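Side-chain contacts in 2-aminomuconate 6-semialdehyde dehydrogenase (Burkholderia cenocepacia, PDB 4U3W), which probably oxidises 2-aminomuconate 6-semialdehyde to 2-aminomuconate, using a nicotinamide cofactor as other members of the aldehyde dehydrogenase family do: residues A[352-357]-A[388-393]; A[297-302]-A[328-333]. All blocks are in the same frame, centred on the assembly; numbering follows the deposited sequence.

Contact 1 of 2, residues A[352-357]-A[388-393]; sequences GHRDKV and AFVMPT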
loop_
_atom_site.group_PDB
_atom_site.type_symbol
_atom_site.label_atom_id
_atom_site.label_comp_id
_atom_site.label_asym_id
_atom_site.label_seq_id
_atom_site.Cartn_x
_atom_site.Cartn_y
_atom_site.Cartn_z
ATOM N N GLY A 352 34.256 -34.002 0.442
ATOM C CA GLY A 352 34.580 -33.091 1.535
ATOM C C GLY A 352 33.357 -32.764 2.395
ATOM O O GLY A 352 33.413 -32.766 3.639
ATOM N N HIS A 353 32.230 -32.466 1.761
ATOM C CA HIS A 353 31.058 -32.209 2.584
ATOM C C HIS A 353 30.623 -33.467 3.312
ATOM O O HIS A 353 30.215 -33.428 4.474
ATOM C CB HIS A 353 29.882 -31.643 1.750
ATOM C CG HIS A 353 28.700 -31.262 2.586
ATOM N ND1 HIS A 353 28.789 -30.366 3.632
ATOM C CD2 HIS A 353 27.390 -31.621 2.510
ATOM C CE1 HIS A 353 27.600 -30.226 4.195
ATOM N NE2 HIS A 353 26.734 -30.967 3.526
ATOM N N ARG A 354 30.671 -34.597 2.629
ATOM C CA ARG A 354 30.359 -35.818 3.305
ATOM C C ARG A 354 31.263 -36.065 4.526
ATOM O O ARG A 354 30.804 -36.546 5.565
ATOM C CB ARG A 354 30.471 -36.984 2.352
ATOM C CG ARG A 354 30.239 -38.220 3.096
ATOM C CD ARG A 354 30.091 -39.368 2.230
ATOM N NE ARG A 354 31.373 -39.974 1.952
ATOM C CZ ARG A 354 31.457 -41.122 1.303
ATOM N NH1 ARG A 354 32.661 -41.626 1.068
ATOM N NH2 ARG A 354 30.306 -41.760 0.896
ATOM N N ASP A 355 32.546 -35.728 4.409
ATOM C CA ASP A 355 33.441 -35.864 5.555
ATOM C C ASP A 355 32.938 -35.051 6.750
ATOM O O ASP A 355 32.980 -35.528 7.877
ATOM C CB ASP A 355 34.864 -35.388 5.219
ATOM C CG ASP A 355 35.630 -36.349 4.308
ATOM O OD1 ASP A 355 35.253 -37.537 4.232
ATOM O OD2 ASP A 355 36.615 -35.895 3.663
ATOM N N LYS A 356 32.482 -33.814 6.505
ATOM C CA LYS A 356 31.965 -32.985 7.603
ATOM C C LYS A 356 30.719 -33.641 8.224
ATOM O O LYS A 356 30.645 -33.778 9.448
ATOM C CB LYS A 356 31.611 -31.565 7.135
ATOM N N VAL A 357 29.792 -34.090 7.384
ATOM C CA VAL A 357 28.544 -34.748 7.883
ATOM C C VAL A 357 28.861 -36.034 8.667
ATOM O O VAL A 357 28.346 -36.222 9.770
ATOM C CB VAL A 357 27.564 -35.061 6.729
ATOM C CG1 VAL A 357 26.377 -35.936 7.202
ATOM C CG2 VAL A 357 27.045 -33.754 6.099
ATOM N N ALA A 388 29.506 -39.471 -3.066
ATOM C CA ALA A 388 29.422 -38.831 -1.752
ATOM C C ALA A 388 28.138 -39.159 -1.068
ATOM O O ALA A 388 27.501 -38.268 -0.483
ATOM C CB ALA A 388 29.580 -37.268 -1.884
ATOM N N PHE A 389 27.723 -40.432 -1.129
ATOM C CA PHE A 389 26.424 -40.807 -0.544
ATOM C C PHE A 389 26.446 -41.000 0.963
ATOM O O PHE A 389 27.410 -41.529 1.515
ATOM C CB PHE A 389 25.888 -42.118 -1.168
ATOM C CG PHE A 389 25.504 -41.987 -2.610
ATOM C CD1 PHE A 389 24.206 -41.603 -2.956
ATOM C CD2 PHE A 389 26.445 -42.213 -3.615
ATOM C CE1 PHE A 389 23.814 -41.500 -4.276
ATOM C CE2 PHE A 389 26.076 -42.088 -4.959
ATOM C CZ PHE A 389 24.749 -41.716 -5.289
ATOM N N VAL A 390 25.361 -40.597 1.616
ATOM C CA VAL A 390 25.149 -41.007 3.010
ATOM C C VAL A 390 23.690 -41.311 3.207
ATOM O O VAL A 390 22.832 -40.862 2.435
ATOM C CB VAL A 390 25.557 -39.951 4.060
ATOM C CG1 VAL A 390 27.047 -39.565 3.929
ATOM C CG2 VAL A 390 24.680 -38.721 3.927
ATOM N N MET A 391 23.406 -42.139 4.223
ATOM C CA MET A 391 22.022 -42.606 4.441
ATOM C C MET A 391 21.204 -41.589 5.246
ATOM O O MET A 391 21.747 -40.881 6.104
ATOM C CB MET A 391 21.991 -43.985 5.167
ATOM C CG MET A 391 22.583 -45.180 4.387
ATOM S SD MET A 391 21.992 -45.397 2.692
ATOM C CE MET A 391 20.424 -46.187 2.956
ATOM N N PRO A 392 19.878 -41.531 4.980
ATOM C CA PRO A 392 18.971 -40.755 5.838
ATOM C C PRO A 392 19.127 -41.163 7.299
ATOM O O PRO A 392 19.118 -42.344 7.581
ATOM C CB PRO A 392 17.553 -41.157 5.357
ATOM C CG PRO A 392 17.722 -41.912 4.088
ATOM C CD PRO A 392 19.166 -42.378 4.001
ATOM N N THR A 393 19.234 -40.206 8.213
ATOM C CA THR A 393 19.567 -40.531 9.600
ATOM C C THR A 393 18.588 -39.869 10.566
ATOM O O THR A 393 18.189 -38.742 10.350
ATOM C CB THR A 393 21.031 -40.102 9.903
ATOM O OG1 THR A 393 21.891 -40.802 9.002
ATOM C CG2 THR A 393 21.443 -40.389 11.329
HETATM O O HOH W 1 29.420 -42.932 -1.871
#

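Contact 2 of 2, residues A[297-302]-A[328-333]; sequences SSFTNA and EQAQAL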
loop_
_atom_site.group_PDB
_atom_site.type_symbol
_atom_site.label_atom_id
_atom_site.label_comp_id
_atom_site.label_asym_id
_atom_site.label_seq_id
_atom_site.Cartn_x
_atom_site.Cartn_y
_atom_site.Cartn_z
ATOM N N SER A 297 10.738 -32.381 5.089
ATOM C CA SER A 297 11.504 -31.211 5.577
ATOM C C SER A 297 12.872 -31.682 6.087
ATOM O O SER A 297 13.814 -30.896 6.165
ATOM C CB SER A 297 10.752 -30.434 6.675
ATOM O OG SER A 297 10.474 -31.247 7.829
ATOM N N SER A 298 13.002 -32.963 6.410
ATOM C CA SER A 298 14.303 -33.457 6.843
ATOM C C SER A 298 15.225 -33.979 5.731
ATOM O O SER A 298 16.464 -33.848 5.849
ATOM C CB SER A 298 14.158 -34.572 7.908
ATOM O OG SER A 298 13.385 -34.108 9.021
ATOM N N PHE A 299 14.665 -34.615 4.699
ATOM C CA PHE A 299 15.512 -35.339 3.743
ATOM C C PHE A 299 15.426 -34.851 2.286
ATOM O O PHE A 299 16.099 -35.396 1.422
ATOM C CB PHE A 299 15.183 -36.828 3.811
ATOM C CG PHE A 299 15.278 -37.409 5.219
ATOM C CD1 PHE A 299 16.438 -37.233 5.991
ATOM C CD2 PHE A 299 14.211 -38.129 5.771
ATOM C CE1 PHE A 299 16.529 -37.774 7.305
ATOM C CE2 PHE A 299 14.299 -38.670 7.053
ATOM C CZ PHE A 299 15.478 -38.492 7.822
ATOM N N THR A 300 14.639 -33.803 2.023
ATOM C CA THR A 300 14.635 -33.169 0.696
ATOM C C THR A 300 16.072 -32.759 0.286
ATOM O O THR A 300 16.800 -32.169 1.097
ATOM C CB THR A 300 13.719 -31.920 0.664
ATOM O OG1 THR A 300 12.337 -32.328 0.759
ATOM C CG2 THR A 300 13.918 -31.114 -0.652
ATOM N N ASN A 301 16.479 -33.066 -0.947
ATOM C CA ASN A 301 17.855 -32.714 -1.422
ATOM C C ASN A 301 18.928 -33.267 -0.503
ATOM O O ASN A 301 19.934 -32.592 -0.251
ATOM C CB ASN A 301 18.023 -31.146 -1.541
ATOM C CG ASN A 301 19.161 -30.705 -2.502
ATOM O OD1 ASN A 301 19.393 -31.321 -3.546
ATOM N ND2 ASN A 301 19.862 -29.599 -2.145
ATOM N N ALA A 302 18.692 -34.461 0.034
ATOM C CA ALA A 302 19.582 -35.106 0.998
ATOM C C ALA A 302 19.838 -34.211 2.220
ATOM O O ALA A 302 20.939 -34.222 2.776
ATOM C CB ALA A 302 20.925 -35.544 0.322
ATOM N N GLU A 328 10.218 -46.020 9.388
ATOM C CA GLU A 328 9.733 -46.838 8.276
ATOM C C GLU A 328 9.734 -46.096 6.918
ATOM O O GLU A 328 10.186 -46.628 5.906
ATOM C CB GLU A 328 8.326 -47.382 8.632
ATOM C CG GLU A 328 7.627 -48.143 7.537
ATOM C CD GLU A 328 6.263 -48.671 7.977
ATOM O OE1 GLU A 328 6.089 -48.995 9.181
ATOM O OE2 GLU A 328 5.351 -48.723 7.126
ATOM N N GLN A 329 9.270 -44.853 6.869
ATOM C CA GLN A 329 9.317 -44.110 5.607
ATOM C C GLN A 329 10.746 -43.745 5.178
ATOM O O GLN A 329 11.067 -43.679 3.966
ATOM C CB GLN A 329 8.463 -42.826 5.724
ATOM C CG GLN A 329 6.938 -43.146 5.950
ATOM C CD GLN A 329 6.036 -41.926 5.745
ATOM O OE1 GLN A 329 6.458 -40.911 5.206
ATOM N NE2 GLN A 329 4.770 -42.024 6.216
ATOM N N ALA A 330 11.576 -43.427 6.158
ATOM C CA ALA A 330 12.983 -43.081 5.861
ATOM C C ALA A 330 13.727 -44.301 5.292
ATOM O O ALA A 330 14.524 -44.180 4.374
ATOM C CB ALA A 330 13.681 -42.561 7.130
ATOM N N GLN A 331 13.446 -45.482 5.843
ATOM C CA GLN A 331 14.055 -46.703 5.312
ATOM C C GLN A 331 13.451 -47.112 3.945
ATOM O O GLN A 331 14.042 -47.924 3.219
ATOM C CB GLN A 331 13.951 -47.824 6.327
ATOM C CG GLN A 331 14.797 -47.553 7.572
ATOM C CD GLN A 331 14.741 -48.680 8.590
ATOM O OE1 GLN A 331 13.842 -49.548 8.559
ATOM N NE2 GLN A 331 15.685 -48.662 9.520
ATOM N N ALA A 332 12.305 -46.541 3.568
ATOM C CA ALA A 332 11.782 -46.797 2.229
ATOM C C ALA A 332 12.385 -45.843 1.174
ATOM O O ALA A 332 12.198 -46.019 -0.017
ATOM C CB ALA A 332 10.231 -46.712 2.225
ATOM N N LEU A 333 13.130 -44.829 1.586
ATOM C CA LEU A 333 13.841 -44.022 0.596
ATOM C C LEU A 333 14.892 -44.912 -0.111
ATOM O O LEU A 333 15.392 -45.883 0.464
ATOM C CB LEU A 333 14.503 -42.818 1.251
ATOM C CG LEU A 333 13.453 -41.850 1.796
ATOM C CD1 LEU A 333 14.206 -40.814 2.598
ATOM C CD2 LEU A 333 12.648 -41.201 0.647
#

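Contact 1 of 2, residues A[352-357]-A[388-393]
Arg354 reaches from the early part of helix 351-366 across the loop before strand 393-396 and meets Ala388, Phe389 and Val390 in turn. Its CB lies 4.3 Å from Ala388 CB. The chain runs out extended through chi1 and chi2 (176° and 170°), which carries CD to 3.8 Å from Ala388 C; the bend at chi3 (89°) then turns the guanidinium so that Ala388 CA sits over one face and Phe389 O at the edge. There NH2 donates to Phe389 O, 3.0 Å away. The oxygen lies close to the guanidinium plane, while NH2 is tilted a little out of the carbonyl plane. A water links the same two residues: it accepts from Phe389 N at 3.1 Å and, more weakly, from Arg354 NH2. The aliphatic part of Arg354 also slides past Val390 in the opposite direction, with CD 3.5 Å from Val390 CG1 of the described conformer; a second one is modelled. Backbone bonds from Ala388 to Pro44 and Leu348 tie down the start of the loop, and a magnesium ion lies about 8 Å from the Ala388 side chain. The arginine thus plays two roles, methylenes against valine and guanidinium against backbone. One direct bond and a weaker water bridge engage both polar backbone atoms of Phe389, so the irregular segment is held to the helix through a side chain; Arg354 NH1 lies near Arg351 NH1, and the Phe389 carbonyl on NH2 may ease that like-charge proximity a little.

Contact 2 of 2, residues A[297-302]-A[328-333]
A small apolar contact joins Phe299, the last residue of helix 287-299, to Ala330 near the end of helix 319-331 and Leu333 just beyond it, in what is probably the catalytic domain, as in other aldehyde dehydrogenases, built on the sheet that includes strands 277-281, 309-315 and 393-396. It buries only 100 Å² in all, and a single aromatic side chain supplies everything from the first segment. The backbones stay well apart, Phe299 CA to Ala330 CA being 8.4 Å, and the ring bridges the interval. With CG anti to its carbonyl carbon (chi1 -54°), Phe299 sends the ring toward the second helix. Its CE2 comes to 3.9 Å from Ala330 CB, and CD2 to 4.2 Å from Leu333 CD1. Both methyls approach obliquely, neither squarely over a face nor at an edge, and Leu333 slants across the phenyl group. One ring face is covered from within its own helix, where Ser298 CB lies 3.8 Å above the plane over the centre. Ala330 and Leu333 are brought onto the same ring by the turn that follows the helix, where Leu333 N bonds to Ala330 O at 3.2 Å. On the other segment Thr300 leaves helical geometry, its OG1 bonded to Arg296 O, and the chain passes on into the loop that in this family carries the nucleophilic cysteine. Helix 287-299 belongs to the beta-alpha-beta unit between the parallel neighbours 277-281 and 309-315, and helix 319-331 follows strand 309-315. Ser297 and Ser298 bind Ser309 through their hydroxyls, while Leu295 packs on Gln329 and Ala330. Ile394 of strand 393-396 touches both Phe299 and Ala330, and Pro412 adds to the wall around the ring.

In the fold
Both segments of contact 2 precede those of contact 1 in the sequence; the centres are about 14 Å apart. Helix 319-331 of contact 2 is succeeded by helix 351-366 of contact 1, and the loop 388-393 then enters strand 393-396 of the seven-stranded sheet. At that entry the contacts meet: Pro392 packs CG 4.0 Å from Leu333 CD1, and Thr393 O lies 3.6 Å from Phe299 CE1. The approach to this inner strand is therefore bonded to helix 351-366 at its start and packed against the ends of helices 287-299 and 319-331 where it joins the sheet, so the two contacts together position it.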